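Local coordinates for protein endo alpha-1,4 polygalactosaminidase (Neosartorya fumigata, PDB 6OJ1) that cleaves alpha-1,4-linked galactosamine polymers as an endo-acting glycoside hydrolase of family GH114, and thereby disrupts microbial biofilms, at residues 42-47 and 268-273; 228-233 and 262-267. All blocks are in the same frame, centred on the assembly; numbering follows the deposited sequence.

Contact 1: 42-47 and 268-273; sequences WQIELL and MNLNNW. With MAN (alpha-D-mannopyranose), chain B.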
loop_
_atom_site.group_PDB
_atom_site.type_symbol
_atom_site.label_atom_id
_atom_site.label_comp_id
_atom_site.label_asym_id
_atom_site.label_seq_id
_atom_site.Cartn_x
_atom_site.Cartn_y
_atom_site.Cartn_z
ATOM N N TRP A 42 4.016 -4.922 11.749
ATOM C CA TRP A 42 2.779 -4.939 10.985
ATOM C C TRP A 42 2.543 -6.321 10.394
ATOM O O TRP A 42 3.406 -7.205 10.414
ATOM C CB TRP A 42 2.768 -3.871 9.878
ATOM C CG TRP A 42 3.630 -4.150 8.660
ATOM C CD1 TRP A 42 4.945 -4.525 8.644
ATOM C CD2 TRP A 42 3.238 -4.005 7.283
ATOM N NE1 TRP A 42 5.386 -4.652 7.340
ATOM C CE2 TRP A 42 4.360 -4.344 6.488
ATOM C CE3 TRP A 42 2.044 -3.629 6.646
ATOM C CZ2 TRP A 42 4.328 -4.324 5.091
ATOM C CZ3 TRP A 42 2.006 -3.602 5.248
ATOM C CH2 TRP A 42 3.148 -3.944 4.486
ATOM N N GLN A 43 1.327 -6.487 9.890
ATOM C CA GLN A 43 0.898 -7.633 9.112
ATOM C C GLN A 43 0.116 -7.085 7.931
ATOM O O GLN A 43 -0.514 -6.032 8.034
ATOM C CB GLN A 43 0.045 -8.598 9.976
ATOM C CG GLN A 43 -0.905 -9.558 9.227
ATOM C CD GLN A 43 -0.199 -10.687 8.469
ATOM O OE1 GLN A 43 0.812 -10.474 7.806
ATOM N NE2 GLN A 43 -0.742 -11.898 8.566
ATOM N N ILE A 44 0.183 -7.777 6.800
ATOM C CA ILE A 44 -0.600 -7.418 5.628
ATOM C C ILE A 44 -1.251 -8.683 5.088
ATOM O O ILE A 44 -0.610 -9.737 5.012
ATOM C CB ILE A 44 0.240 -6.717 4.539
ATOM C CG1 ILE A 44 -0.612 -6.477 3.284
ATOM C CG2 ILE A 44 1.518 -7.503 4.210
ATOM C CD1 ILE A 44 0.028 -5.514 2.256
ATOM N N GLU A 45 -2.533 -8.589 4.754
ATOM C CA GLU A 45 -3.259 -9.745 4.222
ATOM C C GLU A 45 -4.305 -9.185 3.269
ATOM O O GLU A 45 -5.278 -8.574 3.716
ATOM C CB GLU A 45 -3.897 -10.577 5.331
ATOM C CG GLU A 45 -4.374 -11.959 4.853
ATOM C CD GLU A 45 -5.698 -11.891 4.121
ATOM O OE1 GLU A 45 -6.705 -11.500 4.757
ATOM O OE2 GLU A 45 -5.726 -12.203 2.905
ATOM N N LEU A 46 -4.096 -9.389 1.965
ATOM C CA LEU A 46 -4.923 -8.790 0.928
ATOM C C LEU A 46 -5.714 -9.799 0.114
ATOM O O LEU A 46 -6.587 -9.388 -0.661
ATOM C CB LEU A 46 -4.051 -7.969 -0.045
ATOM C CG LEU A 46 -3.227 -6.861 0.578
ATOM C CD1 LEU A 46 -2.598 -6.011 -0.567
ATOM C CD2 LEU A 46 -4.118 -6.006 1.467
ATOM N N LEU A 47 -5.447 -11.100 0.264
ATOM C CA LEU A 47 -6.036 -12.063 -0.664
ATOM C C LEU A 47 -7.515 -12.331 -0.372
ATOM O O LEU A 47 -8.324 -12.465 -1.303
ATOM C CB LEU A 47 -5.226 -13.360 -0.640
ATOM C CG LEU A 47 -5.661 -14.453 -1.611
ATOM C CD1 LEU A 47 -5.524 -13.942 -3.045
ATOM C CD2 LEU A 47 -4.826 -15.712 -1.402
ATOM N N MET A 268 3.754 -14.183 -2.295
ATOM C CA MET A 268 3.393 -13.184 -3.304
ATOM C C MET A 268 1.884 -12.952 -3.361
ATOM O O MET A 268 1.436 -11.867 -3.757
ATOM C CB MET A 268 3.926 -13.613 -4.681
ATOM C CG MET A 268 3.629 -12.639 -5.815
ATOM S SD MET A 268 4.714 -11.190 -5.846
ATOM C CE MET A 268 6.274 -11.935 -6.289
ATOM N N ASN A 269 1.078 -13.931 -2.935
ATOM C CA ASN A 269 -0.366 -13.728 -2.954
ATOM C C ASN A 269 -0.865 -12.931 -1.752
ATOM O O ASN A 269 -2.055 -12.609 -1.698
ATOM C CB ASN A 269 -1.113 -15.079 -3.066
ATOM C CG ASN A 269 -0.998 -15.961 -1.821
ATOM O OD1 ASN A 269 -0.434 -15.561 -0.802
ATOM N ND2 ASN A 269 -1.568 -17.183 -1.900
ATOM N N LEU A 270 0.019 -12.599 -0.806
ATOM C CA LEU A 270 -0.323 -11.802 0.375
ATOM C C LEU A 270 -1.504 -12.403 1.148
ATOM O O LEU A 270 -2.401 -11.695 1.617
ATOM C CB LEU A 270 -0.576 -10.340 -0.012
ATOM C CG LEU A 270 0.696 -9.615 -0.480
ATOM C CD1 LEU A 270 0.314 -8.192 -1.008
ATOM C CD2 LEU A 270 1.737 -9.542 0.639
ATOM N N ASN A 271 -1.490 -13.728 1.312
ATOM C CA ASN A 271 -2.438 -14.381 2.209
ATOM C C ASN A 271 -1.954 -14.251 3.660
ATOM O O ASN A 271 -1.097 -13.411 3.946
ATOM C CB ASN A 271 -2.662 -15.841 1.774
ATOM C CG ASN A 271 -1.397 -16.712 1.880
ATOM O OD1 ASN A 271 -0.350 -16.269 2.353
ATOM N ND2 ASN A 271 -1.517 -17.976 1.462
ATOM N N ASN A 272 -2.491 -15.052 4.597
ATOM C CA ASN A 272 -2.176 -14.846 6.015
ATOM C C ASN A 272 -0.694 -15.075 6.326
ATOM O O ASN A 272 -0.125 -14.394 7.194
ATOM C CB ASN A 272 -3.009 -15.788 6.907
ATOM C CG ASN A 272 -4.437 -15.272 7.183
ATOM O OD1 ASN A 272 -4.663 -14.081 7.376
ATOM N ND2 ASN A 272 -5.395 -16.202 7.244
ATOM N N TRP A 273 -0.065 -16.061 5.687
ATOM C CA TRP A 273 1.246 -16.527 6.143
ATOM C C TRP A 273 2.243 -15.379 6.228
ATOM O O TRP A 273 2.316 -14.542 5.330
ATOM C CB TRP A 273 1.800 -17.597 5.204
ATOM C CG TRP A 273 3.174 -18.041 5.603
ATOM C CD1 TRP A 273 3.491 -18.969 6.554
ATOM C CD2 TRP A 273 4.416 -17.560 5.080
ATOM N NE1 TRP A 273 4.857 -19.113 6.637
ATOM C CE2 TRP A 273 5.445 -18.248 5.751
ATOM C CE3 TRP A 273 4.756 -16.603 4.113
ATOM C CZ2 TRP A 273 6.788 -18.030 5.477
ATOM C CZ3 TRP A 273 6.093 -16.386 3.841
ATOM C CH2 TRP A 273 7.094 -17.086 4.525
HETATM C C1 MAN B . -4.718 -20.966 -3.537
HETATM C C2 MAN B . -4.313 -19.464 -3.577
HETATM C C3 MAN B . -3.148 -19.241 -4.550
HETATM C C4 MAN B . -1.990 -20.237 -4.269
HETATM C C5 MAN B . -2.535 -21.687 -4.291
HETATM C C6 MAN B . -1.491 -22.737 -3.956
HETATM O O2 MAN B . -3.844 -19.019 -2.305
HETATM O O3 MAN B . -2.691 -17.881 -4.519
HETATM O O4 MAN B . -0.954 -20.097 -5.242
HETATM O O5 MAN B . -3.604 -21.814 -3.320
HETATM O O6 MAN B . -2.106 -24.019 -4.085
HETATM O O HOH W 1 -3.366 -12.704 9.353
#
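Gln43 grips the loop 268-273 through its amide end. From CB the chain runs to CG, which stands anti to the backbone N (chi1 158°), and then bends at chi2 to carry the amide across to Asn272. CD packs near the carbonyl oxygen of Asn272. Gln43 NE2 donates to Asn272 O over 2.9 Å, in the carbonyl plane and on a lone pair, with the acceptor also almost in the plane of the Gln43 amide. The same nitrogen donates to a water that in turn donates to Asn272 OD1, so the backbone O of Asn272 is bound directly and its OD1 through the water, while ND2 turns to Asn51 OD1. OE1 turns back to accept from the backbone N of Ile44 and also receives Lys266 NZ, which fixes the amide's flip.

Further along, the strand gives way to a turn around the carbonyl oxygen of Leu270. Leu46 N donates to Leu270 O at 2.9 Å, Leu47 N adds a weak bond, and the CA of Glu45 makes a CH···O contact. Glu45 lays its CG 3.3 Å from Asn272 OD1, the carboxylate and amide planes being 71° apart, while its OE2 accepts from Tyr48 N. The side chains of Leu46 and Leu270 lie side by side and point the same way, their CD1 atoms 3.7 Å apart, and Leu270 CD2 reaches Ile44 CG2.

At the outer end, Leu47 CD2 approaches Asn269 ND2, which donates a nearly straight bond to O3 of a mannose of a protein-linked glycan. Asn269 OD1 accepts from the backbone N of Asn271, 3.0 Å away. This last bond defines an Asx turn, in a loop that follows the eighth parallel strand of the (beta/alpha)-barrel and packs against the end of its first.

Contact 2: 228-233 and 262-267; sequences FHIEYP and STVIKN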
loop_
_atom_site.group_PDB
_atom_site.type_symbol
_atom_site.label_atom_id
_atom_site.label_comp_id
_atom_site.label_asym_id
_atom_site.label_seq_id
_atom_site.Cartn_x
_atom_site.Cartn_y
_atom_site.Cartn_z
ATOM N N PHE A 228 6.957 0.138 5.766
ATOM C CA PHE A 228 6.300 -1.160 5.865
ATOM C C PHE A 228 6.795 -1.986 4.686
ATOM O O PHE A 228 6.394 -1.768 3.539
ATOM C CB PHE A 228 4.790 -0.966 5.919
ATOM C CG PHE A 228 4.362 -0.209 7.141
ATOM C CD1 PHE A 228 4.681 -0.698 8.406
ATOM C CD2 PHE A 228 3.678 0.997 7.043
ATOM C CE1 PHE A 228 4.317 -0.004 9.564
ATOM C CE2 PHE A 228 3.303 1.696 8.191
ATOM C CZ PHE A 228 3.627 1.198 9.452
ATOM N N HIS A 229 7.704 -2.915 4.976
ATOM C CA HIS A 229 8.602 -3.490 3.983
ATOM C C HIS A 229 8.261 -4.956 3.757
ATOM O O HIS A 229 8.240 -5.743 4.708
ATOM C CB HIS A 229 10.052 -3.317 4.449
ATOM C CG HIS A 229 11.048 -4.104 3.660
ATOM N ND1 HIS A 229 11.979 -4.925 4.261
ATOM C CD2 HIS A 229 11.267 -4.194 2.325
ATOM C CE1 HIS A 229 12.726 -5.493 3.330
ATOM N NE2 HIS A 229 12.312 -5.071 2.148
ATOM N N ILE A 230 8.017 -5.325 2.496
ATOM C CA ILE A 230 7.662 -6.696 2.119
ATOM C C ILE A 230 8.771 -7.286 1.262
ATOM O O ILE A 230 9.263 -6.629 0.339
ATOM C CB ILE A 230 6.334 -6.744 1.334
ATOM C CG1 ILE A 230 5.235 -5.941 2.015
ATOM C CG2 ILE A 230 5.886 -8.190 1.131
ATOM C CD1 ILE A 230 3.995 -5.785 1.123
ATOM N N GLU A 231 9.153 -8.537 1.548
ATOM C CA GLU A 231 9.973 -9.315 0.631
ATOM C C GLU A 231 9.267 -10.630 0.339
ATOM O O GLU A 231 8.510 -11.143 1.170
ATOM C CB GLU A 231 11.384 -9.587 1.178
ATOM C CG GLU A 231 12.241 -8.310 1.385
ATOM C CD GLU A 231 12.776 -7.713 0.088
ATOM O OE1 GLU A 231 12.990 -8.469 -0.884
ATOM O OE2 GLU A 231 13.002 -6.480 0.047
ATOM N N TYR A 232 9.521 -11.169 -0.855
ATOM C CA TYR A 232 8.833 -12.354 -1.368
ATOM C C TYR A 232 9.873 -13.410 -1.726
ATOM O O TYR A 232 10.109 -13.688 -2.909
ATOM C CB TYR A 232 7.990 -12.022 -2.597
ATOM C CG TYR A 232 6.912 -10.972 -2.416
ATOM C CD1 TYR A 232 5.788 -11.219 -1.639
ATOM C CD2 TYR A 232 7.008 -9.745 -3.061
ATOM C CE1 TYR A 232 4.788 -10.256 -1.494
ATOM C CE2 TYR A 232 6.023 -8.781 -2.933
ATOM C CZ TYR A 232 4.914 -9.037 -2.146
ATOM O OH TYR A 232 3.919 -8.089 -2.007
ATOM N N PRO A 233 10.502 -14.033 -0.731
ATOM C CA PRO A 233 11.651 -14.906 -1.032
ATOM C C PRO A 233 11.291 -16.195 -1.758
ATOM O O PRO A 233 12.181 -16.796 -2.375
ATOM C CB PRO A 233 12.250 -15.186 0.353
ATOM C CG PRO A 233 11.143 -14.970 1.295
ATOM C CD PRO A 233 10.277 -13.881 0.716
ATOM N N SER A 262 10.176 -1.951 8.894
ATOM C CA SER A 262 9.227 -2.906 9.464
ATOM C C SER A 262 9.022 -4.009 8.437
ATOM O O SER A 262 8.144 -3.930 7.582
ATOM C CB SER A 262 7.916 -2.221 9.820
ATOM O OG SER A 262 8.142 -1.229 10.805
ATOM N N THR A 263 9.846 -5.050 8.518
ATOM C CA THR A 263 9.879 -6.058 7.471
ATOM C C THR A 263 8.886 -7.172 7.766
ATOM O O THR A 263 8.769 -7.631 8.907
ATOM C CB THR A 263 11.289 -6.629 7.319
ATOM O OG1 THR A 263 12.191 -5.572 6.949
ATOM C CG2 THR A 263 11.312 -7.715 6.247
ATOM N N VAL A 264 8.155 -7.589 6.727
ATOM C CA VAL A 264 7.438 -8.861 6.727
ATOM C C VAL A 264 7.937 -9.702 5.560
ATOM O O VAL A 264 8.196 -9.185 4.467
ATOM C CB VAL A 264 5.906 -8.690 6.640
ATOM C CG1 VAL A 264 5.351 -8.211 7.965
ATOM C CG2 VAL A 264 5.519 -7.741 5.488
ATOM N N ILE A 265 8.059 -11.002 5.795
ATOM C CA ILE A 265 8.299 -11.975 4.740
ATOM C C ILE A 265 6.960 -12.609 4.404
ATOM O O ILE A 265 6.270 -13.114 5.298
ATOM C CB ILE A 265 9.333 -13.019 5.193
ATOM C CG1 ILE A 265 10.687 -12.332 5.402
ATOM C CG2 ILE A 265 9.440 -14.145 4.201
ATOM C CD1 ILE A 265 11.601 -13.075 6.332
ATOM N N LYS A 266 6.562 -12.548 3.127
ATOM C CA LYS A 266 5.209 -12.924 2.730
ATOM C C LYS A 266 5.248 -13.814 1.493
ATOM O O LYS A 266 6.224 -13.827 0.737
ATOM C CB LYS A 266 4.329 -11.675 2.421
ATOM C CG LYS A 266 4.179 -10.695 3.570
ATOM C CD LYS A 266 3.286 -11.295 4.660
ATOM C CE LYS A 266 1.849 -11.500 4.167
ATOM N NZ LYS A 266 0.998 -11.956 5.320
ATOM N N ASN A 267 4.152 -14.547 1.283
ATOM C CA ASN A 267 3.856 -15.090 -0.036
ATOM C C ASN A 267 3.480 -13.965 -0.997
ATOM O O ASN A 267 2.925 -12.944 -0.592
ATOM C CB ASN A 267 2.688 -16.072 0.027
ATOM C CG ASN A 267 3.010 -17.310 0.806
ATOM O OD1 ASN A 267 4.068 -17.913 0.633
ATOM N ND2 ASN A 267 2.080 -17.720 1.667
#
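With CG of His229 anti to the backbone N (chi1 168°) and OG1 of Thr263 beside its own backbone N (chi1 -61°), the imidazole and the hydroxyl lie side by side and point the same way. They sit on neighbouring parallel strands joined through helix 246-253 in a beta-alpha-beta crossover of the (beta/alpha)-barrel. His229 ND1 and Thr263 OG1 share a straight hydrogen bond of 2.8 Å, with OG1 at the ring edge and in its plane. On the other side of the imidazole, His229 NE2 donates to Glu231 OE2 over 2.6 Å, meeting the anti lone pair of the carboxylate, with OE2 tilted 16° from the ring plane. The ring is thus held at both nitrogens, and Glu231 OE2 has a second partner in the backbone N of Ala209.

The backbones pair in parallel register, His229 opposite Thr263 and Glu231 opposite Ile265. His229 N donates to Ser262 O and its O accepts from Val264 N at 2.7 Å; Glu231 repeats the pattern, bonding to Val264 O and Lys266 N.

The opposite face of the sheet carries Phe228, Ile230, Ser262 and Val264. Here Ile230 CG1 runs alongside Val264 CG2, and Trp42 of the first strand touches both residues on this inner side of the barrel. Ile230 CG2 rests on Lys266 CG, and the lysine, bent at chi2 and chi3, takes NZ to the carbonyl oxygen of Ile44.

The carbonyl oxygens of Lys266 and Asn267 approach the edge of the Tyr232 ring near its plane, while the phenolic OH is hydrogen-bonded to Glu206 OE2. Pro233 crosses Ile265 at about a right angle, on the side covered by helix 246-253, and its CG comes tightly against Ile265 CG2 at 3.5 Å.

Overall arrangement
The two contacts lie on the same side of the chain's centre, their own centres about 9 Å apart, and both reach the same sheet, whose first eight strands are parallel. Along the chain the order is 42-47, 228-233, 262-267, 268-273, so contact 2 falls within the span bridged by contact 1. Strand 261-266 runs directly into the loop 268-273, which returns to the first strand, 42-45. Contact 2 therefore joins the last two parallel strands, and contact 1 ties the chain beyond them to the first, an arrangement consistent with closure of the barrel between its last and first parallel strands. Lys266 connects both contacts: its NZ lies 2.9 Å from Asn271 O, a probable hydrogen bond.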